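Local coordinates for uncharacterized protein (Bombyx mori, PDB 5AZ0), which is an aldo-keto reductase and, as in other members of its family, probably reduces aldehydes or ketones with a nicotinamide cofactor, at residues E161-L164 with L168-A171; V117-S122 with D129-V134; R184-T187 with P192-V195; A113-S118 with L154-G159. All coordinates share one frame; numbering follows the deposited sequence.

Interaction 1: residues E161-L164 with L168-A171; sequences EEVL and LTKA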
loop_
_atom_site.group_PDB
_atom_site.type_symbol
_atom_site.label_atom_id
_atom_site.label_comp_id
_atom_site.label_asym_id
_atom_site.label_seq_id
_atom_site.Cartn_x
_atom_site.Cartn_y
_atom_site.Cartn_z
ATOM N N GLU A 161 -18.017 -1.107 -6.935
ATOM C CA GLU A 161 -18.462 -1.009 -8.326
ATOM C C GLU A 161 -19.389 0.176 -8.552
ATOM O O GLU A 161 -19.329 0.808 -9.632
ATOM C CB GLU A 161 -19.128 -2.350 -8.825
ATOM C CG GLU A 161 -18.107 -3.500 -8.812
ATOM C CD GLU A 161 -18.698 -4.908 -9.078
ATOM O OE1 GLU A 161 -19.884 -5.057 -8.836
ATOM O OE2 GLU A 161 -17.972 -5.859 -9.433
ATOM N N GLU A 162 -20.251 0.478 -7.553
ATOM C CA GLU A 162 -21.135 1.627 -7.658
ATOM C C GLU A 162 -20.322 2.976 -7.665
ATOM O O GLU A 162 -20.623 3.890 -8.465
ATOM C CB GLU A 162 -22.277 1.549 -6.570
ATOM C CG GLU A 162 -23.328 0.421 -6.823
ATOM C CD GLU A 162 -24.227 -0.025 -5.595
ATOM O OE1 GLU A 162 -24.019 0.362 -4.421
ATOM O OE2 GLU A 162 -25.192 -0.794 -5.836
ATOM N N VAL A 163 -19.332 3.118 -6.812
ATOM C CA VAL A 163 -18.613 4.421 -6.739
ATOM C C VAL A 163 -17.751 4.620 -7.997
ATOM O O VAL A 163 -17.567 5.759 -8.428
ATOM C CB VAL A 163 -17.764 4.593 -5.498
ATOM C CG1 VAL A 163 -18.679 4.632 -4.252
ATOM C CG2 VAL A 163 -16.670 3.516 -5.336
ATOM N N LEU A 164 -17.319 3.496 -8.620
ATOM C CA LEU A 164 -16.655 3.494 -9.921
ATOM C C LEU A 164 -17.562 4.039 -10.973
ATOM O O LEU A 164 -17.193 5.001 -11.696
ATOM C CB LEU A 164 -16.135 2.101 -10.283
ATOM C CG LEU A 164 -15.260 1.947 -11.565
ATOM C CD1 LEU A 164 -13.959 2.647 -11.376
ATOM C CD2 LEU A 164 -15.026 0.478 -11.838
ATOM N N LEU A 168 -16.348 8.540 -8.873
ATOM C CA LEU A 168 -15.692 8.919 -7.637
ATOM C C LEU A 168 -14.257 8.428 -7.560
ATOM O O LEU A 168 -13.405 8.942 -6.762
ATOM C CB LEU A 168 -16.536 8.483 -6.456
ATOM C CG LEU A 168 -17.898 9.181 -6.426
ATOM C CD1 LEU A 168 -18.648 8.610 -5.251
ATOM C CD2 LEU A 168 -17.848 10.706 -6.293
ATOM N N THR A 169 -13.959 7.473 -8.434
ATOM C CA THR A 169 -12.659 6.889 -8.516
ATOM C C THR A 169 -12.482 6.425 -9.927
ATOM O O THR A 169 -13.478 6.128 -10.622
ATOM C CB THR A 169 -12.489 5.729 -7.559
ATOM O OG1 THR A 169 -11.158 5.229 -7.612
ATOM C CG2 THR A 169 -13.464 4.613 -7.829
ATOM N N LYS A 170 -11.240 6.367 -10.362
ATOM C CA LYS A 170 -10.927 5.825 -11.722
ATOM C C LYS A 170 -10.587 4.323 -11.631
ATOM O O LYS A 170 -10.468 3.691 -12.626
ATOM C CB LYS A 170 -9.729 6.503 -12.330
ATOM C CG LYS A 170 -9.853 8.000 -12.541
ATOM C CD LYS A 170 -10.887 8.303 -13.614
ATOM C CE LYS A 170 -10.418 9.439 -14.570
ATOM N NZ LYS A 170 -11.149 9.448 -15.882
ATOM N N ALA A 171 -10.443 3.779 -10.427
ATOM C CA ALA A 171 -10.140 2.365 -10.276
ATOM C C ALA A 171 -10.511 1.857 -8.896
ATOM O O ALA A 171 -10.438 2.620 -7.905
ATOM C CB ALA A 171 -8.652 2.058 -10.567
#

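Interaction 2: residues V117-S122 with D129-V134; sequences VSLRAS and DHVNLV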
loop_
_atom_site.group_PDB
_atom_site.type_symbol
_atom_site.label_atom_id
_atom_site.label_comp_id
_atom_site.label_asym_id
_atom_site.label_seq_id
_atom_site.Cartn_x
_atom_site.Cartn_y
_atom_site.Cartn_z
ATOM N N VAL A 117 -20.234 6.749 1.090
ATOM C CA VAL A 117 -20.188 7.765 2.186
ATOM C C VAL A 117 -18.729 7.876 2.554
ATOM O O VAL A 117 -18.175 8.961 2.575
ATOM C CB VAL A 117 -21.016 7.360 3.417
ATOM C CG1 VAL A 117 -20.939 8.457 4.445
ATOM C CG2 VAL A 117 -22.472 7.121 3.056
ATOM N N SER A 118 -18.063 6.741 2.777
ATOM C CA SER A 118 -16.674 6.816 3.149
ATOM C C SER A 118 -15.799 7.539 2.102
ATOM O O SER A 118 -14.950 8.364 2.447
ATOM C CB SER A 118 -16.124 5.407 3.462
ATOM O OG SER A 118 -14.785 5.429 3.962
ATOM N N LEU A 119 -15.990 7.173 0.835
ATOM C CA LEU A 119 -15.122 7.681 -0.202
ATOM C C LEU A 119 -15.436 9.143 -0.437
ATOM O O LEU A 119 -14.530 9.894 -0.542
ATOM C CB LEU A 119 -15.230 6.893 -1.492
ATOM C CG LEU A 119 -14.545 7.422 -2.752
ATOM C CD1 LEU A 119 -13.091 7.530 -2.476
ATOM C CD2 LEU A 119 -14.835 6.504 -3.945
ATOM N N ARG A 120 -16.696 9.549 -0.538
ATOM C CA ARG A 120 -17.007 10.987 -0.624
ATOM C C ARG A 120 -16.406 11.836 0.485
ATOM O O ARG A 120 -15.807 12.862 0.231
ATOM C CB ARG A 120 -18.492 11.224 -0.756
ATOM C CG ARG A 120 -19.015 10.816 -2.151
ATOM C CD ARG A 120 -20.239 11.555 -2.394
ATOM N NE ARG A 120 -21.009 11.195 -3.537
ATOM C CZ ARG A 120 -21.111 11.912 -4.668
ATOM N NH1 ARG A 120 -20.383 12.968 -4.884
ATOM N NH2 ARG A 120 -21.961 11.530 -5.617
ATOM N N ALA A 121 -16.459 11.345 1.703
ATOM C CA ALA A 121 -15.794 12.016 2.799
ATOM C C ALA A 121 -14.303 12.089 2.598
ATOM O O ALA A 121 -13.675 13.160 2.804
ATOM C CB ALA A 121 -16.181 11.346 4.148
ATOM N N SER A 122 -13.692 10.974 2.167
ATOM C CA SER A 122 -12.248 11.001 1.949
ATOM C C SER A 122 -11.943 12.030 0.819
ATOM O O SER A 122 -10.920 12.732 0.877
ATOM C CB SER A 122 -11.703 9.620 1.537
ATOM O OG SER A 122 -11.418 8.772 2.612
ATOM N N ASP A 129 -12.212 15.800 -6.846
ATOM C CA ASP A 129 -13.372 15.247 -7.574
ATOM C C ASP A 129 -13.369 13.731 -7.469
ATOM O O ASP A 129 -14.394 13.126 -7.255
ATOM C CB ASP A 129 -13.280 15.592 -9.071
ATOM C CG ASP A 129 -14.422 14.992 -9.927
ATOM O OD1 ASP A 129 -15.546 15.561 -9.809
ATOM O OD2 ASP A 129 -14.170 14.026 -10.763
ATOM N N HIS A 130 -12.170 13.140 -7.697
ATOM C CA HIS A 130 -11.988 11.699 -7.748
ATOM C C HIS A 130 -10.621 11.309 -7.305
ATOM O O HIS A 130 -9.686 12.111 -7.304
ATOM C CB HIS A 130 -12.247 11.137 -9.151
ATOM C CG HIS A 130 -11.360 11.745 -10.187
ATOM N ND1 HIS A 130 -11.750 12.848 -10.934
ATOM C CD2 HIS A 130 -10.093 11.457 -10.565
ATOM C CE1 HIS A 130 -10.748 13.194 -11.734
ATOM N NE2 HIS A 130 -9.750 12.350 -11.555
ATOM N N VAL A 131 -10.509 10.069 -6.841
ATOM C CA VAL A 131 -9.215 9.446 -6.657
ATOM C C VAL A 131 -8.915 8.611 -7.892
ATOM O O VAL A 131 -9.816 8.305 -8.673
ATOM C CB VAL A 131 -9.106 8.547 -5.395
ATOM C CG1 VAL A 131 -8.920 9.403 -4.106
ATOM C CG2 VAL A 131 -10.273 7.573 -5.248
ATOM N N ASN A 132 -7.650 8.249 -8.034
ATOM C CA ASN A 132 -7.229 7.323 -9.089
ATOM C C ASN A 132 -7.504 5.873 -8.698
ATOM O O ASN A 132 -7.733 5.051 -9.586
ATOM C CB ASN A 132 -5.767 7.459 -9.420
ATOM C CG ASN A 132 -5.454 8.871 -9.916
ATOM O OD1 ASN A 132 -5.334 9.805 -9.089
ATOM N ND2 ASN A 132 -5.381 9.036 -11.259
ATOM N N LEU A 133 -7.469 5.590 -7.397
ATOM C CA LEU A 133 -7.684 4.239 -6.940
ATOM C C LEU A 133 -8.321 4.270 -5.534
ATOM O O LEU A 133 -7.876 5.035 -4.683
ATOM C CB LEU A 133 -6.336 3.486 -6.948
ATOM C CG LEU A 133 -6.369 2.078 -6.336
ATOM C CD1 LEU A 133 -7.242 1.134 -7.187
ATOM C CD2 LEU A 133 -4.926 1.572 -6.304
ATOM N N VAL A 134 -9.339 3.440 -5.293
ATOM C CA VAL A 134 -9.804 3.236 -3.925
ATOM C C VAL A 134 -9.791 1.738 -3.600
ATOM O O VAL A 134 -10.243 0.932 -4.419
ATOM C CB VAL A 134 -11.165 3.907 -3.723
ATOM C CG1 VAL A 134 -12.272 3.270 -4.541
ATOM C CG2 VAL A 134 -11.567 3.901 -2.247
#

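Interaction 3: residues R184-T187 with P192-V195; sequences RLLT and PPAV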
loop_
_atom_site.group_PDB
_atom_site.type_symbol
_atom_site.label_atom_id
_atom_site.label_comp_id
_atom_site.label_asym_id
_atom_site.label_seq_id
_atom_site.Cartn_x
_atom_site.Cartn_y
_atom_site.Cartn_z
ATOM N N ARG A 184 -12.301 -16.053 -5.094
ATOM C CA ARG A 184 -13.745 -15.899 -4.921
ATOM C C ARG A 184 -14.193 -14.499 -5.424
ATOM O O ARG A 184 -15.211 -14.328 -6.102
ATOM C CB ARG A 184 -14.114 -16.048 -3.434
ATOM C CG ARG A 184 -15.633 -16.114 -3.215
ATOM C CD ARG A 184 -15.977 -16.852 -1.919
ATOM N NE ARG A 184 -17.402 -16.617 -1.599
ATOM C CZ ARG A 184 -17.929 -15.540 -0.982
ATOM N NH1 ARG A 184 -17.204 -14.494 -0.601
ATOM N NH2 ARG A 184 -19.238 -15.494 -0.764
ATOM N N LEU A 185 -13.390 -13.490 -5.120
ATOM C CA LEU A 185 -13.745 -12.114 -5.663
ATOM C C LEU A 185 -13.754 -12.114 -7.191
ATOM O O LEU A 185 -14.708 -11.678 -7.853
ATOM C CB LEU A 185 -12.784 -11.066 -5.048
ATOM C CG LEU A 185 -13.004 -9.664 -5.620
ATOM C CD1 LEU A 185 -14.435 -9.232 -5.409
ATOM C CD2 LEU A 185 -12.036 -8.707 -4.959
ATOM N N LEU A 186 -12.692 -12.644 -7.780
ATOM C CA LEU A 186 -12.571 -12.659 -9.243
ATOM C C LEU A 186 -13.633 -13.522 -9.943
ATOM O O LEU A 186 -14.065 -13.212 -11.067
ATOM C CB LEU A 186 -11.166 -13.101 -9.657
ATOM C CG LEU A 186 -10.037 -12.081 -9.437
ATOM C CD1 LEU A 186 -8.709 -12.765 -9.613
ATOM C CD2 LEU A 186 -10.148 -10.994 -10.473
ATOM N N THR A 187 -14.103 -14.548 -9.237
ATOM C CA THR A 187 -15.144 -15.432 -9.795
ATOM C C THR A 187 -16.489 -14.779 -9.752
ATOM O O THR A 187 -17.306 -15.029 -10.626
ATOM C CB THR A 187 -15.253 -16.750 -8.987
ATOM O OG1 THR A 187 -14.001 -17.376 -9.035
ATOM C CG2 THR A 187 -16.319 -17.712 -9.553
ATOM N N PRO A 192 -13.279 -6.453 -12.144
ATOM C CA PRO A 192 -12.271 -7.016 -11.258
ATOM C C PRO A 192 -11.466 -5.957 -10.521
ATOM O O PRO A 192 -11.349 -4.857 -11.017
ATOM C CB PRO A 192 -11.372 -7.782 -12.211
ATOM C CG PRO A 192 -11.415 -6.938 -13.432
ATOM C CD PRO A 192 -12.787 -6.362 -13.539
ATOM N N PRO A 193 -10.891 -6.304 -9.373
ATOM C CA PRO A 193 -9.982 -5.404 -8.735
ATOM C C PRO A 193 -8.787 -5.145 -9.627
ATOM O O PRO A 193 -8.307 -6.072 -10.335
ATOM C CB PRO A 193 -9.526 -6.163 -7.524
ATOM C CG PRO A 193 -9.685 -7.643 -7.913
ATOM C CD PRO A 193 -10.940 -7.624 -8.716
ATOM N N ALA A 194 -8.286 -3.909 -9.553
ATOM C CA ALA A 194 -7.129 -3.494 -10.272
ATOM C C ALA A 194 -5.872 -3.880 -9.548
ATOM O O ALA A 194 -4.846 -4.112 -10.181
ATOM C CB ALA A 194 -7.179 -1.980 -10.473
ATOM N N VAL A 195 -5.893 -3.802 -8.219
ATOM C CA VAL A 195 -4.751 -4.151 -7.472
ATOM C C VAL A 195 -5.158 -4.981 -6.260
ATOM O O VAL A 195 -6.297 -4.935 -5.827
ATOM C CB VAL A 195 -3.918 -2.904 -6.962
ATOM C CG1 VAL A 195 -3.636 -1.865 -8.043
ATOM C CG2 VAL A 195 -4.533 -2.268 -5.781
#

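Interaction 4: residues A113-S118 with L154-G159; sequences ADVEVS and LETWRG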
loop_
_atom_site.group_PDB
_atom_site.type_symbol
_atom_site.label_atom_id
_atom_site.label_comp_id
_atom_site.label_asym_id
_atom_site.label_seq_id
_atom_site.Cartn_x
_atom_site.Cartn_y
_atom_site.Cartn_z
ATOM N N ALA A 113 -23.783 0.513 0.498
ATOM C CA ALA A 113 -24.058 1.953 0.522
ATOM C C ALA A 113 -23.055 2.722 1.319
ATOM O O ALA A 113 -22.902 3.911 1.086
ATOM C CB ALA A 113 -25.451 2.212 1.071
ATOM N N ASP A 114 -22.328 2.094 2.240
ATOM C CA ASP A 114 -21.375 2.882 2.949
ATOM C C ASP A 114 -20.107 3.225 2.232
ATOM O O ASP A 114 -19.367 4.115 2.693
ATOM C CB ASP A 114 -21.084 2.301 4.305
ATOM C CG ASP A 114 -22.270 2.592 5.299
ATOM O OD1 ASP A 114 -22.708 3.786 5.585
ATOM O OD2 ASP A 114 -22.846 1.590 5.614
ATOM N N VAL A 115 -19.803 2.499 1.166
ATOM C CA VAL A 115 -18.528 2.748 0.453
ATOM C C VAL A 115 -18.603 4.187 -0.119
ATOM O O VAL A 115 -17.697 4.925 0.040
ATOM C CB VAL A 115 -18.378 1.749 -0.690
ATOM C CG1 VAL A 115 -17.109 2.008 -1.478
ATOM C CG2 VAL A 115 -18.299 0.307 -0.113
ATOM N N GLU A 116 -19.722 4.560 -0.705
ATOM C CA GLU A 116 -19.966 5.931 -1.218
ATOM C C GLU A 116 -19.791 7.047 -0.126
ATOM O O GLU A 116 -19.149 8.104 -0.360
ATOM C CB GLU A 116 -21.294 6.003 -1.939
ATOM C CG GLU A 116 -21.626 7.363 -2.579
ATOM C CD GLU A 116 -22.457 8.376 -1.699
ATOM O OE1 GLU A 116 -22.712 8.089 -0.509
ATOM O OE2 GLU A 116 -22.869 9.455 -2.240
ATOM N N VAL A 117 -20.234 6.749 1.090
ATOM C CA VAL A 117 -20.188 7.765 2.186
ATOM C C VAL A 117 -18.729 7.876 2.554
ATOM O O VAL A 117 -18.175 8.961 2.575
ATOM C CB VAL A 117 -21.016 7.360 3.417
ATOM C CG1 VAL A 117 -20.939 8.457 4.445
ATOM C CG2 VAL A 117 -22.472 7.121 3.056
ATOM N N SER A 118 -18.063 6.741 2.777
ATOM C CA SER A 118 -16.674 6.816 3.149
ATOM C C SER A 118 -15.799 7.539 2.102
ATOM O O SER A 118 -14.950 8.364 2.447
ATOM C CB SER A 118 -16.124 5.407 3.462
ATOM O OG SER A 118 -14.785 5.429 3.962
ATOM N N LEU A 154 -17.970 -9.573 -0.937
ATOM C CA LEU A 154 -18.699 -9.410 -2.155
ATOM C C LEU A 154 -19.779 -8.357 -2.091
ATOM O O LEU A 154 -20.052 -7.728 -3.152
ATOM C CB LEU A 154 -19.330 -10.725 -2.722
ATOM C CG LEU A 154 -18.372 -11.920 -2.964
ATOM C CD1 LEU A 154 -19.196 -13.108 -3.526
ATOM C CD2 LEU A 154 -17.288 -11.546 -3.988
ATOM N N GLU A 155 -20.443 -8.193 -0.928
ATOM C CA GLU A 155 -21.455 -7.112 -0.783
ATOM C C GLU A 155 -20.672 -5.828 -0.804
ATOM O O GLU A 155 -21.047 -4.929 -1.485
ATOM C CB GLU A 155 -22.367 -7.076 0.495
ATOM C CG GLU A 155 -23.371 -5.868 0.437
ATOM C CD GLU A 155 -24.142 -5.475 1.711
ATOM O OE1 GLU A 155 -24.416 -6.422 2.479
ATOM O OE2 GLU A 155 -24.510 -4.248 1.890
ATOM N N THR A 156 -19.586 -5.744 -0.060
ATOM C CA THR A 156 -18.820 -4.510 -0.064
ATOM C C THR A 156 -18.395 -4.082 -1.491
ATOM O O THR A 156 -18.513 -2.923 -1.856
ATOM C CB THR A 156 -17.608 -4.623 0.816
ATOM O OG1 THR A 156 -18.014 -5.215 2.054
ATOM C CG2 THR A 156 -16.969 -3.254 1.029
ATOM N N TRP A 157 -18.039 -5.068 -2.296
ATOM C CA TRP A 157 -17.513 -4.874 -3.607
ATOM C C TRP A 157 -18.537 -4.311 -4.512
ATOM O O TRP A 157 -18.194 -3.461 -5.321
ATOM C CB TRP A 157 -16.905 -6.183 -4.139
ATOM C CG TRP A 157 -16.107 -5.938 -5.415
ATOM C CD1 TRP A 157 -16.451 -6.267 -6.662
ATOM C CD2 TRP A 157 -14.866 -5.266 -5.498
ATOM N NE1 TRP A 157 -15.462 -5.869 -7.555
ATOM C CE2 TRP A 157 -14.467 -5.271 -6.858
ATOM C CE3 TRP A 157 -14.034 -4.656 -4.552
ATOM C CZ2 TRP A 157 -13.297 -4.640 -7.307
ATOM C CZ3 TRP A 157 -12.829 -4.085 -4.986
ATOM C CH2 TRP A 157 -12.493 -4.062 -6.341
ATOM N N ARG A 158 -19.810 -4.645 -4.309
ATOM C CA ARG A 158 -20.851 -3.977 -5.090
ATOM C C ARG A 158 -20.832 -2.446 -4.895
ATOM O O ARG A 158 -21.093 -1.710 -5.811
ATOM C CB ARG A 158 -22.292 -4.455 -4.783
ATOM C CG ARG A 158 -22.601 -5.915 -5.161
ATOM C CD ARG A 158 -24.100 -6.400 -5.001
ATOM N NE ARG A 158 -24.307 -7.330 -3.859
ATOM C CZ ARG A 158 -23.808 -8.597 -3.744
ATOM N NH1 ARG A 158 -23.063 -9.180 -4.694
ATOM N NH2 ARG A 158 -24.048 -9.310 -2.631
ATOM N N GLY A 159 -20.594 -2.004 -3.683
ATOM C CA GLY A 159 -20.447 -0.590 -3.383
ATOM C C GLY A 159 -19.215 -0.040 -4.085
ATOM O O GLY A 159 -19.279 1.075 -4.581
#

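Interaction 1: residues E161-L164 with L168-A171
A hydrophobic contact closed by one backbone hydrogen bond joins V163 and L164 to L168 and T169, where the chain leaves helix 153-165 of the (beta/alpha)8 (TIM) barrel and heads for strand 172-175. L168 N donates to V163 O at 3.1 Å with an N-H...O angle of 153°. The amide five residues on thus bonds back to V163 O and closes the turn at the end of the helix. Beside it the side chains of V163 and L168 cross at about a right angle, V163 CG1 standing 4.1 Å from L168 CD1. L119 of helix 112-126 touches both of them, so the turn is covered by the neighbouring barrel helix. L164 begins by pointing away from the loop; with CG anti to its N (chi1 -173°), the side chain then turns at CG, which brings L164 CD1 to 3.6 Å from T169 O and against the K170-A171 peptide. T169 packs CG2 on L164 CA at 4.0 Å, and T169 also touches V131 and V134, at the start of strand 133-136. Replacing T169 by alanine would remove both CG2 and OG1 and would probably leave a gap beside L164 and A171 O without its hydroxyl partner. As it stands, the T169 hydroxyl is tied within its own segment: T169 OG1 donates to A171 O at 2.7 Å, approaching from 30° out of the carbonyl plane.

Interaction 2: residues V117-S122 with D129-V134
L119 reaches from helix 112-126 to V131, just before strand 133-136, and V134 within it, and its isobutyl end carries the whole contact. L119 CD1 is the busier branch: it lies 3.9 Å from V134 CG2 and 4.0 Å from V131 CG2, bridging a loop residue and a strand residue. The other methyl, L119 CD2, approaches V134 CG1 at 4.2 Å, so the leucine fork sits over both branches of V134. A trans chi1 (171°), with CG opposite the backbone N, sends the fork off the helix toward the strand, and the L119 side chain crosses those of both valines obliquely. Further out, V131 leans on L123 and L126 of its partner helix, and V134 meets F160. The valines are themselves fixed by their backbones, V131 pairing with L168 and K170, and V134 with A171. At the flank of the helix, S122 OG is hydrogen-bonded to E78. The contact thus seals the helix onto the second strand of the beta-alpha-beta unit formed by strand 100-105, helix 112-126 and strand 133-136. Only methyl groups meet here, at ordinary van der Waals distances, which implies that this patch of the helix-strand interface depends on the fit of buried methyls and not on directional bonds.

Interaction 3: residues R184-T187 with P192-V195
The backbones of helix 179-188 and of the loop entering strand 195-199 come nearest at L186 and P192, whose CA atoms are 6.0 Å apart. Two leucines pack on two successive prolines. L185 points at the loop and reaches P193 end-on, L185 CD2 standing 3.9 Å from CG and 4.1 Å from CD of the P193 ring. L186 starts off to the side, but with CG turned anti to the carbonyl carbon (chi1 -73°), its CD2 branch swings to the junction of the prolines, 3.9 Å from P192 CB and the same distance from P193 CD. It lies across P192 at about a right angle. P193 is therefore touched by both leucines, by L185 at CG and CD and by L186 at CD. W157 of helix 153-165 covers L185 and P193 together, while P193 O accepts a hydrogen bond from N12. R184, on the outer side of the helix, forms a salt bridge with D152. The packing joins a barrel helix to the approach of the next strand, a joint of the alpha-beta turn in this (beta/alpha)8 fold. Since both prolines lack an amide hydrogen and have rings that limit their phi angles, the leucines meet a stiff apolar surface, and the contact rests on dispersion and burial alone.

Interaction 4: residues A113-S118 with L154-G159
V115 and G159 mark the nearest backbone approach between residues 113-118 and 154-159, on two neighbouring outer helices of the TIM barrel (112-126 and 153-165), and their CA atoms stand 5.4 Å apart. The methyl contacts come first. V115 CG2 lies 4.0 Å from T156 CG2, the two side chains crossing at about a right angle. A second group sets methyls against backbone: V115 CG2 rests 3.7 Å from T156 O, while the other branch, V115 CG1, is 3.9 Å from G159 O. Because G159 carries no side chain, the isopropyl group can settle directly on the helix backbone, with V115 CB 3.9 Å from G159 C. V115 CG1 lies anti to the V115 N (chi1 178°), which turns it along G159 and leaves CG2 to face T156. Polar links lie at the margin: T156 OG1 is hydrogen-bonded to H110 O, just before helix 112-126, and E155 OE2 to A112 N at its first residue. F160 and V163 continue the apolar face around V115. An alanine in place of V115 would keep CB but lose both methyls, and would probably leave T156 CG2 without its apolar partner and a gap between the helices. T156 thus divides its roles at CB, where OG1 turns to H110 and CG2 to the valine.

How the interactions relate
All four contacts belong to the outer layer of the barrel, and their touching residues are mostly buried; interaction 3 is the more open one. Interactions 2 and 4 use different faces of helix 112-126, one turned to strand 133-136 and the other to helix 153-165, which interaction 1 then follows to its end. Interactions 1 and 2 meet where adjacent strands begin to pair, K170 N lying 2.9 Å from V131 O. W157 of interaction 4 packs on L185 and P193 of interaction 3. Chemistry follows position: helix-to-strand and helix-to-loop packing in interactions 2 and 3 is purely apolar, the helix pair sets methyls on backbone, and interaction 1 adds a backbone hydrogen bond at the helix end.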